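Local coordinates for protein catalase (Corynebacterium glutamicum, PDB 4B7H) that breaks hydrogen peroxide down to water and oxygen at a haem group, binds NADPH as well, and is inhibited by nitric oxide, at residues K222-Q234 against P269-A283. Sequence-based numbering, arbitrary orientation.
Sequences KPVWVKYHFKTRQ and PIWDVKVQIMPFEDA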
ATOM      1  N   LYS A 222       5.762 -14.979 -41.627  1.00 15.88           N
ATOM      2  CA  LYS A 222       7.197 -14.865 -41.850  1.00 15.26           C
ATOM      3  C   LYS A 222       7.780 -13.758 -40.987  1.00 13.58           C
ATOM      4  O   LYS A 222       7.260 -12.642 -40.981  1.00 13.23           O
ATOM      5  CB  LYS A 222       7.479 -14.568 -43.321  1.00 17.13           C
ATOM      6  CG  LYS A 222       8.944 -14.293 -43.640  1.00 21.70           C
ATOM      7  CD  LYS A 222       9.131 -14.085 -45.132  1.00 26.96           C
ATOM      8  CE  LYS A 222      10.450 -13.403 -45.444  1.00 34.67           C
ATOM      9  NZ  LYS A 222      10.661 -13.288 -46.915  1.00 42.52           N
ATOM     10  N   PRO A 223       8.861 -14.061 -40.252  1.00 12.49           N
ATOM     11  CA  PRO A 223       9.487 -13.064 -39.378  1.00 12.28           C
ATOM     12  C   PRO A 223      10.688 -12.365 -40.019  1.00 12.65           C
ATOM     13  O   PRO A 223      11.398 -12.962 -40.829  1.00 14.58           O
ATOM     14  CB  PRO A 223       9.976 -13.922 -38.214  1.00 13.18           C
ATOM     15  CG  PRO A 223      10.402 -15.208 -38.887  1.00 13.22           C
ATOM     16  CD  PRO A 223       9.420 -15.410 -40.033  1.00 12.94           C
ATOM     17  N   VAL A 224      10.892 -11.101 -39.656  1.00 12.25           N
ATOM     18  CA  VAL A 224      12.146 -10.399 -39.895  1.00 11.63           C
ATOM     19  C   VAL A 224      12.548  -9.712 -38.590  1.00 10.96           C
ATOM     20  O   VAL A 224      11.696  -9.403 -37.750  1.00 12.17           O
ATOM     21  CB  VAL A 224      12.025  -9.338 -41.012  1.00 13.32           C
ATOM     22  CG1 VAL A 224      11.870  -9.994 -42.366  1.00 15.26           C
ATOM     23  CG2 VAL A 224      10.869  -8.380 -40.732  1.00 13.27           C
ATOM     24  N   TRP A 225      13.844  -9.480 -38.403  1.00 11.26           N
ATOM     25  CA  TRP A 225      14.301  -8.730 -37.240  1.00 10.94           C
ATOM     26  C   TRP A 225      14.285  -7.237 -37.558  1.00 11.03           C
ATOM     27  O   TRP A 225      14.616  -6.836 -38.680  1.00 12.47           O
ATOM     28  CB  TRP A 225      15.701  -9.177 -36.828  1.00 12.37           C
ATOM     29  CG  TRP A 225      15.814 -10.647 -36.486  1.00 11.42           C
ATOM     30  CD1 TRP A 225      16.499 -11.608 -37.191  1.00 12.25           C
ATOM     31  CD2 TRP A 225      15.232 -11.321 -35.355  1.00 10.80           C
ATOM     32  NE1 TRP A 225      16.380 -12.828 -36.565  1.00 12.80           N
ATOM     33  CE2 TRP A 225      15.605 -12.680 -35.440  1.00 11.98           C
ATOM     34  CE3 TRP A 225      14.426 -10.906 -34.282  1.00 10.06           C
ATOM     35  CZ2 TRP A 225      15.209 -13.623 -34.488  1.00 12.25           C
ATOM     36  CZ3 TRP A 225      14.039 -11.844 -33.341  1.00 11.32           C
ATOM     37  CH2 TRP A 225      14.431 -13.184 -33.446  1.00 10.90           C
ATOM     38  N   VAL A 226      13.891  -6.403 -36.594  1.00 10.43           N
ATOM     39  CA  VAL A 226      13.831  -4.966 -36.844  1.00 10.41           C
ATOM     40  C   VAL A 226      14.405  -4.134 -35.699  1.00 11.04           C
ATOM     41  O   VAL A 226      14.437  -4.577 -34.549  1.00 12.33           O
ATOM     42  CB  VAL A 226      12.376  -4.481 -37.111  1.00 11.26           C
ATOM     43  CG1 VAL A 226      11.759  -5.211 -38.298  1.00 13.03           C
ATOM     44  CG2 VAL A 226      11.506  -4.638 -35.858  1.00 12.45           C
ATOM     45  N   LYS A 227      14.875  -2.935 -36.037  1.00  9.07           N
ATOM     46  CA  LYS A 227      15.194  -1.899 -35.058  1.00  9.47           C
ATOM     47  C   LYS A 227      14.481  -0.608 -35.443  1.00 11.90           C
ATOM     48  O   LYS A 227      14.472  -0.211 -36.612  1.00 11.71           O
ATOM     49  CB  LYS A 227      16.702  -1.647 -34.951  1.00 10.78           C
ATOM     50  CG  LYS A 227      17.476  -2.763 -34.256  1.00 12.81           C
ATOM     51  CD  LYS A 227      18.936  -2.373 -34.049  1.00 13.31           C
ATOM     52  CE  LYS A 227      19.744  -3.499 -33.400  1.00 12.89           C
ATOM     53  NZ  LYS A 227      19.390  -3.756 -31.963  1.00 11.51           N
ATOM     54  N   TYR A 228      13.887   0.044 -34.453  1.00 10.21           N
ATOM     55  CA  TYR A 228      13.173   1.294 -34.662  1.00  9.46           C
ATOM     56  C   TYR A 228      14.063   2.511 -34.492  1.00 10.35           C
ATOM     57  O   TYR A 228      14.834   2.594 -33.528  1.00  9.56           O
ATOM     58  CB  TYR A 228      12.049   1.420 -33.651  1.00  9.33           C
ATOM     59  CG  TYR A 228      10.919   0.440 -33.801  1.00  9.64           C
ATOM     60  CD1 TYR A 228       9.952   0.614 -34.787  1.00 10.67           C
ATOM     61  CD2 TYR A 228      10.783  -0.633 -32.925  1.00  9.76           C
ATOM     62  CE1 TYR A 228       8.894  -0.266 -34.911  1.00  9.55           C
ATOM     63  CE2 TYR A 228       9.730  -1.520 -33.039  1.00  9.76           C
ATOM     64  CZ  TYR A 228       8.786  -1.329 -34.032  1.00  9.63           C
ATOM     65  OH  TYR A 228       7.728  -2.203 -34.138  1.00 10.29           O
ATOM     66  N   HIS A 229      13.909   3.462 -35.400  1.00 10.67           N
ATOM     67  CA  HIS A 229      14.577   4.745 -35.358  1.00 11.00           C
ATOM     68  C   HIS A 229      13.577   5.856 -35.549  1.00 10.81           C
ATOM     69  O   HIS A 229      12.824   5.846 -36.483  1.00 12.68           O
ATOM     70  CB  HIS A 229      15.674   4.817 -36.482  1.00 11.10           C
ATOM     71  CG  HIS A 229      16.806   3.837 -36.326  1.00 11.13           C
ATOM     72  ND1 HIS A 229      18.042   4.205 -36.079  1.00 14.39           N
ATOM     73  CD2 HIS A 229      16.814   2.491 -36.455  1.00 11.62           C
ATOM     74  CE1 HIS A 229      18.787   3.144 -36.015  1.00 10.06           C
ATOM     75  NE2 HIS A 229      18.035   2.093 -36.265  1.00 15.85           N
ATOM     76  N   PHE A 230      13.554   6.800 -34.623  1.00  9.64           N
ATOM     77  CA  PHE A 230      12.655   7.941 -34.692  1.00  9.54           C
ATOM     78  C   PHE A 230      13.510   9.181 -34.930  1.00  9.59           C
ATOM     79  O   PHE A 230      14.206   9.652 -34.021  1.00 10.96           O
ATOM     80  CB  PHE A 230      11.829   8.043 -33.403  1.00 10.54           C
ATOM     81  CG  PHE A 230      11.144   6.751 -33.027  1.00 11.05           C
ATOM     82  CD1 PHE A 230      10.177   6.198 -33.858  1.00 14.30           C
ATOM     83  CD2 PHE A 230      11.476   6.084 -31.859  1.00 12.81           C
ATOM     84  CE1 PHE A 230       9.550   5.002 -33.524  1.00 15.30           C
ATOM     85  CE2 PHE A 230      10.851   4.891 -31.520  1.00 11.93           C
ATOM     86  CZ  PHE A 230       9.892   4.348 -32.354  1.00 12.83           C
ATOM     87  N   LYS A 231      13.494   9.680 -36.166  1.00 10.99           N
ATOM     88  CA  LYS A 231      14.460  10.692 -36.584  1.00 10.84           C
ATOM     89  C   LYS A 231      13.854  12.088 -36.466  1.00 10.49           C
ATOM     90  O   LYS A 231      12.874  12.416 -37.145  1.00 12.33           O
ATOM     91  CB  LYS A 231      14.963  10.417 -38.010  1.00 12.30           C
ATOM     92  CG  LYS A 231      15.526   9.002 -38.217  1.00 12.66           C
ATOM     93  CD  LYS A 231      16.751   8.719 -37.358  1.00 13.79           C
ATOM     94  CE  LYS A 231      17.947   9.564 -37.783  1.00 13.92           C
ATOM     95  NZ  LYS A 231      19.185   9.176 -37.028  1.00 14.63           N
ATOM     96  N   THR A 232      14.428  12.905 -35.588  1.00 11.24           N
ATOM     97  CA  THR A 232      13.829  14.195 -35.284  1.00 10.96           C
ATOM     98  C   THR A 232      13.848  15.156 -36.471  1.00 12.14           C
ATOM     99  O   THR A 232      14.882  15.361 -37.102  1.00 14.26           O
ATOM    100  CB  THR A 232      14.496  14.873 -34.077  1.00 11.34           C
ATOM    101  OG1 THR A 232      14.000  16.211 -33.981  1.00 11.79           O
ATOM    102  CG2 THR A 232      16.015  14.903 -34.232  1.00 12.39           C
ATOM    103  N   ARG A 233      12.694  15.740 -36.774  1.00 11.48           N
ATOM    104  CA  ARG A 233      12.632  16.755 -37.814  1.00 13.07           C
ATOM    105  C   ARG A 233      13.161  18.097 -37.336  1.00 12.98           C
ATOM    106  O   ARG A 233      13.464  18.979 -38.148  1.00 15.76           O
ATOM    107  CB  ARG A 233      11.208  16.912 -38.334  1.00 15.92           C
ATOM    108  CG  ARG A 233      10.794  15.799 -39.249  1.00 18.96           C
ATOM    109  CD  ARG A 233       9.708  16.246 -40.201  1.00 20.23           C
ATOM    110  NE  ARG A 233       9.146  15.100 -40.897  1.00 19.33           N
ATOM    111  CZ  ARG A 233       8.007  15.122 -41.578  1.00 16.64           C
ATOM    112  NH1 ARG A 233       7.305  16.243 -41.664  1.00 20.74           N
ATOM    113  NH2 ARG A 233       7.576  14.020 -42.170  1.00 18.14           N
ATOM    114  N   GLN A 234      13.265  18.252 -36.018  1.00 11.88           N
ATOM    115  CA  GLN A 234      13.801  19.473 -35.425  1.00 12.15           C
ATOM    116  C   GLN A 234      15.333  19.464 -35.435  1.00 12.61           C
ATOM    117  O   GLN A 234      15.970  20.523 -35.371  1.00 14.30           O
ATOM    118  CB  GLN A 234      13.271  19.642 -33.997  1.00 12.63           C
ATOM    119  CG  GLN A 234      11.756  19.873 -33.919  1.00 12.74           C
ATOM    120  CD  GLN A 234      10.917  18.651 -34.289  1.00 11.05           C
ATOM    121  OE1 GLN A 234      10.077  18.717 -35.191  1.00 12.59           O
ATOM    122  NE2 GLN A 234      11.134  17.538 -33.589  1.00 12.08           N
ATOM    123  N   PRO A 269       6.213  19.268 -32.595  1.00 10.12           N
ATOM    124  CA  PRO A 269       7.404  18.526 -33.021  1.00  9.56           C
ATOM    125  C   PRO A 269       7.043  17.226 -33.737  1.00 10.32           C
ATOM    126  O   PRO A 269       6.039  16.571 -33.399  1.00 11.53           O
ATOM    127  CB  PRO A 269       8.130  18.237 -31.703  1.00 10.35           C
ATOM    128  CG  PRO A 269       7.039  18.173 -30.689  1.00 10.75           C
ATOM    129  CD  PRO A 269       6.014  19.200 -31.136  1.00 11.26           C
ATOM    130  N   ILE A 270       7.862  16.870 -34.723  1.00 10.59           N
ATOM    131  CA  ILE A 270       7.623  15.713 -35.570  1.00 11.26           C
ATOM    132  C   ILE A 270       8.871  14.838 -35.611  1.00 10.43           C
ATOM    133  O   ILE A 270       9.997  15.344 -35.554  1.00 11.32           O
ATOM    134  CB  ILE A 270       7.249  16.163 -37.005  1.00 12.06           C
ATOM    135  CG1 ILE A 270       5.952  16.974 -36.990  1.00 14.38           C
ATOM    136  CG2 ILE A 270       7.115  14.975 -37.946  1.00 13.50           C
ATOM    137  CD1 ILE A 270       5.727  17.776 -38.248  1.00 17.43           C
ATOM    138  N   TRP A 271       8.666  13.526 -35.675  1.00 10.32           N
ATOM    139  CA  TRP A 271       9.742  12.572 -35.912  1.00  9.88           C
ATOM    140  C   TRP A 271       9.360  11.666 -37.068  1.00 10.28           C
ATOM    141  O   TRP A 271       8.216  11.212 -37.155  1.00 11.64           O
ATOM    142  CB  TRP A 271       9.963  11.687 -34.685  1.00 10.12           C
ATOM    143  CG  TRP A 271      10.683  12.345 -33.548  1.00  9.34           C
ATOM    144  CD1 TRP A 271      11.999  12.182 -33.208  1.00  9.97           C
ATOM    145  CD2 TRP A 271      10.137  13.272 -32.598  1.00  9.29           C
ATOM    146  NE1 TRP A 271      12.306  12.953 -32.107  1.00 10.40           N
ATOM    147  CE2 TRP A 271      11.178  13.624 -31.709  1.00  9.78           C
ATOM    148  CE3 TRP A 271       8.867  13.830 -32.407  1.00 10.08           C
ATOM    149  CZ2 TRP A 271      10.989  14.509 -30.645  1.00  9.79           C
ATOM    150  CZ3 TRP A 271       8.677  14.714 -31.347  1.00 11.26           C
ATOM    151  CH2 TRP A 271       9.735  15.043 -30.477  1.00 10.88           C
ATOM    152  N   ASP A 272      10.316  11.393 -37.949  1.00 11.95           N
ATOM    153  CA  ASP A 272      10.101  10.389 -38.985  1.00 12.76           C
ATOM    154  C   ASP A 272      10.385   8.988 -38.440  1.00 12.37           C
ATOM    155  O   ASP A 272      11.434   8.746 -37.844  1.00 14.79           O
ATOM    156  CB  ASP A 272      10.950  10.698 -40.215  1.00 13.89           C
ATOM    157  CG  ASP A 272      10.456  11.922 -40.949  1.00 14.77           C
ATOM    158  OD1 ASP A 272       9.388  11.827 -41.595  1.00 18.37           O
ATOM    159  OD2 ASP A 272      11.115  12.980 -40.864  1.00 19.55           O
ATOM    160  N   VAL A 273       9.425   8.084 -38.623  1.00 11.51           N
ATOM    161  CA  VAL A 273       9.529   6.708 -38.134  1.00 11.86           C
ATOM    162  C   VAL A 273      10.163   5.821 -39.197  1.00 11.70           C
ATOM    163  O   VAL A 273       9.643   5.704 -40.307  1.00 11.63           O
ATOM    164  CB  VAL A 273       8.144   6.137 -37.765  1.00 12.59           C
ATOM    165  CG1 VAL A 273       8.270   4.695 -37.291  1.00 14.58           C
ATOM    166  CG2 VAL A 273       7.478   6.997 -36.695  1.00 14.05           C
ATOM    167  N   LYS A 274      11.293   5.211 -38.860  1.00 12.76           N
ATOM    168  CA  LYS A 274      12.013   4.353 -39.793  1.00 12.26           C
ATOM    169  C   LYS A 274      12.422   3.064 -39.091  1.00 12.76           C
ATOM    170  O   LYS A 274      12.455   3.002 -37.857  1.00 12.62           O
ATOM    171  CB  LYS A 274      13.253   5.072 -40.351  1.00 13.97           C
ATOM    172  CG  LYS A 274      12.981   6.475 -40.891  1.00 14.15           C
ATOM    173  CD  LYS A 274      14.213   7.086 -41.552  1.00 15.55           C
ATOM    174  CE  LYS A 274      13.934   8.510 -42.025  1.00 17.85           C
ATOM    175  NZ  LYS A 274      12.889   8.545 -43.082  1.00 20.29           N
ATOM    176  N   VAL A 275      12.707   2.030 -39.872  1.00 12.59           N
ATOM    177  CA  VAL A 275      13.220   0.785 -39.323  1.00 11.17           C
ATOM    178  C   VAL A 275      14.436   0.295 -40.089  1.00 12.08           C
ATOM    179  O   VAL A 275      14.594   0.578 -41.275  1.00 13.79           O
ATOM    180  CB  VAL A 275      12.159  -0.341 -39.332  1.00 12.33           C
ATOM    181  CG1 VAL A 275      11.128  -0.106 -38.232  1.00 14.06           C
ATOM    182  CG2 VAL A 275      11.490  -0.466 -40.710  1.00 13.19           C
ATOM    183  N   GLN A 276      15.308  -0.420 -39.387  1.00 11.70           N
ATOM    184  CA  GLN A 276      16.256  -1.311 -40.036  1.00 11.07           C
ATOM    185  C   GLN A 276      15.598  -2.676 -40.069  1.00 10.70           C
ATOM    186  O   GLN A 276      14.955  -3.083 -39.100  1.00 11.42           O
ATOM    187  CB  GLN A 276      17.563  -1.399 -39.250  1.00 11.84           C
ATOM    188  CG  GLN A 276      18.351  -0.106 -39.182  1.00 11.14           C
ATOM    189  CD  GLN A 276      19.563  -0.222 -38.295  1.00 12.00           C
ATOM    190  OE1 GLN A 276      19.442  -0.282 -37.071  1.00 12.88           O
ATOM    191  NE2 GLN A 276      20.748  -0.262 -38.905  1.00 12.36           N
ATOM    192  N   ILE A 277      15.747  -3.385 -41.184  1.00 11.16           N
ATOM    193  CA  ILE A 277      15.155  -4.706 -41.327  1.00 13.06           C
ATOM    194  C   ILE A 277      16.236  -5.719 -41.681  1.00 12.21           C
ATOM    195  O   ILE A 277      16.858  -5.626 -42.742  1.00 14.81           O
ATOM    196  CB  ILE A 277      14.041  -4.712 -42.399  1.00 13.52           C
ATOM    197  CG1 ILE A 277      12.930  -3.725 -42.016  1.00 14.69           C
ATOM    198  CG2 ILE A 277      13.480  -6.126 -42.586  1.00 13.75           C
ATOM    199  CD1 ILE A 277      11.810  -3.634 -43.037  1.00 15.86           C
ATOM    200  N   MET A 278      16.469  -6.670 -40.780  1.00 12.46           N
ATOM    201  CA  MET A 278      17.420  -7.746 -41.025  1.00 13.15           C
ATOM    202  C   MET A 278      16.683  -9.049 -41.307  1.00 13.51           C
ATOM    203  O   MET A 278      15.949  -9.549 -40.461  1.00 13.90           O
ATOM    204  CB  MET A 278      18.350  -7.918 -39.825  1.00 14.46           C
ATOM    205  CG  MET A 278      19.291  -9.112 -39.937  1.00 14.72           C
ATOM    206  SD  MET A 278      20.248  -9.376 -38.429  1.00 14.39           S
ATOM    207  CE  MET A 278      21.369  -7.981 -38.468  1.00 14.90           C
ATOM    208  N   PRO A 279      16.864  -9.604 -42.512  1.00 14.08           N
ATOM    209  CA  PRO A 279      16.231 -10.896 -42.805  1.00 14.82           C
ATOM    210  C   PRO A 279      16.581 -11.936 -41.739  1.00 14.71           C
ATOM    211  O   PRO A 279      17.706 -11.940 -41.220  1.00 14.55           O
ATOM    212  CB  PRO A 279      16.840 -11.281 -44.159  1.00 15.48           C
ATOM    213  CG  PRO A 279      17.153  -9.961 -44.796  1.00 15.77           C
ATOM    214  CD  PRO A 279      17.621  -9.082 -43.665  1.00 14.52           C
ATOM    215  N   PHE A 280      15.618 -12.790 -41.405  1.00 14.86           N
ATOM    216  CA  PHE A 280      15.793 -13.798 -40.367  1.00 16.11           C
ATOM    217  C   PHE A 280      17.061 -14.616 -40.607  1.00 17.28           C
ATOM    218  O   PHE A 280      17.820 -14.892 -39.673  1.00 18.11           O
ATOM    219  CB  PHE A 280      14.557 -14.703 -40.334  1.00 15.54           C
ATOM    220  CG  PHE A 280      14.486 -15.623 -39.142  1.00 16.10           C
ATOM    221  CD1 PHE A 280      13.917 -15.196 -37.946  1.00 15.01           C
ATOM    222  CD2 PHE A 280      14.950 -16.929 -39.229  1.00 17.18           C
ATOM    223  CE1 PHE A 280      13.833 -16.054 -36.854  1.00 15.08           C
ATOM    224  CE2 PHE A 280      14.872 -17.786 -38.147  1.00 17.07           C
ATOM    225  CZ  PHE A 280      14.314 -17.346 -36.952  1.00 16.16           C
ATOM    226  N   GLU A 281      17.311 -14.972 -41.865  1.00 16.14           N
ATOM    227  CA  GLU A 281      18.458 -15.813 -42.203  1.00 18.03           C
ATOM    228  C   GLU A 281      19.814 -15.085 -42.169  1.00 19.47           C
ATOM    229  O   GLU A 281      20.860 -15.730 -42.227  1.00 22.20           O
ATOM    230  CB  GLU A 281      18.243 -16.501 -43.554  1.00 21.89           C
ATOM    231  CG  GLU A 281      18.237 -15.562 -44.743  1.00 26.41           C
ATOM    232  CD  GLU A 281      16.858 -15.016 -45.077  1.00 38.52           C
ATOM    233  OE1 GLU A 281      16.001 -14.916 -44.168  1.00 29.70           O
ATOM    234  OE2 GLU A 281      16.632 -14.682 -46.262  1.00 37.76           O
ATOM    235  N   ASP A 282      19.792 -13.755 -42.075  1.00 17.66           N
ATOM    236  CA  ASP A 282      21.020 -12.951 -41.976  1.00 15.99           C
ATOM    237  C   ASP A 282      21.627 -12.982 -40.574  1.00 14.01           C
ATOM    238  O   ASP A 282      22.817 -12.701 -40.395  1.00 16.67           O
ATOM    239  CB  ASP A 282      20.732 -11.477 -42.299  1.00 19.05           C
ATOM    240  CG  ASP A 282      20.735 -11.172 -43.785  1.00 24.81           C
ATOM    241  OD1 ASP A 282      20.548 -12.101 -44.602  1.00 23.33           O
ATOM    242  OD2 ASP A 282      20.916  -9.978 -44.133  1.00 22.81           O
ATOM    243  N   ALA A 283      20.804 -13.285 -39.576  1.00 14.01           N
ATOM    244  CA  ALA A 283      21.206 -13.124 -38.175  1.00 14.73           C
ATOM    245  C   ALA A 283      22.462 -13.888 -37.743  1.00 14.85           C
ATOM    246  O   ALA A 283      23.337 -13.322 -37.093  1.00 14.55           O
ATOM    247  CB  ALA A 283      20.035 -13.446 -37.243  1.00 14.04           C
TER
HETATM  248  O   HOH W   1      13.342 -12.904 -43.278  1.00 26.55           O
HETATM  249  O   HOH W   2      17.302 -15.558 -36.776  1.00 17.13           O
HETATM  250  O   HOH W   3      13.468  13.482 -39.766  1.00 21.27           O
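Strands 223-232 and 270-279 run antiparallel, their axes 4.3 Å apart at closest. Paired backbone bonds join Trp-225 with Met-278, Lys-227 with Gln-276, His-229 with Lys-274 and Lys-231 with Asp-272. On the face of the intervening pairs, beta-branched and aromatic residues form a largely apolar layer, suited to packing against other strands: Tyr-228 lies alongside Val-275, its OH bonded to Tyr-137 and Trp-216, and Phe-230 presents its ring edge to Val-273. The opposite face is more polar. There His-229 NE2 donates to Gln-276 OE1 (2.9 Å), approaching from above the amide's carbonyl plane, with ring and amide 87° apart; Gln-276 reaches it because its chain stays extended beyond CG (chi2 175°). His-229 also touches the bound NADPH, so Gln-276, its NE2 held by Tyr-302 O, probably helps to orient a residue of the NADPH pocket.

At one end, Arg-233 matches two nitrogens to the two oxygens of Asp-272 in a side-on salt bridge, NE to OD2 and NH2 to OD1 both 2.9 Å, while Ile-270 CG2 lies over one guanidinium face. Just past the strand, the Gln-234 amide continues the pairing much as a peptide would, OE1 accepting from Ile-270 N (2.9 Å) and NE2 donating to Ile-270 O (3.2 Å). At the other, the rings of Trp-225 and Phe-280 are close to parallel, 15° between planes, yet so displaced that they hardly overlap; a water joins Trp-225 NE1 to Phe-280 O.

In the catalase beta-barrel, strand 214-217 borders 223-232, strand 305-314 borders 270-279, and Ile-139 of strand 135-142 packs against Tyr-228 and Phe-230.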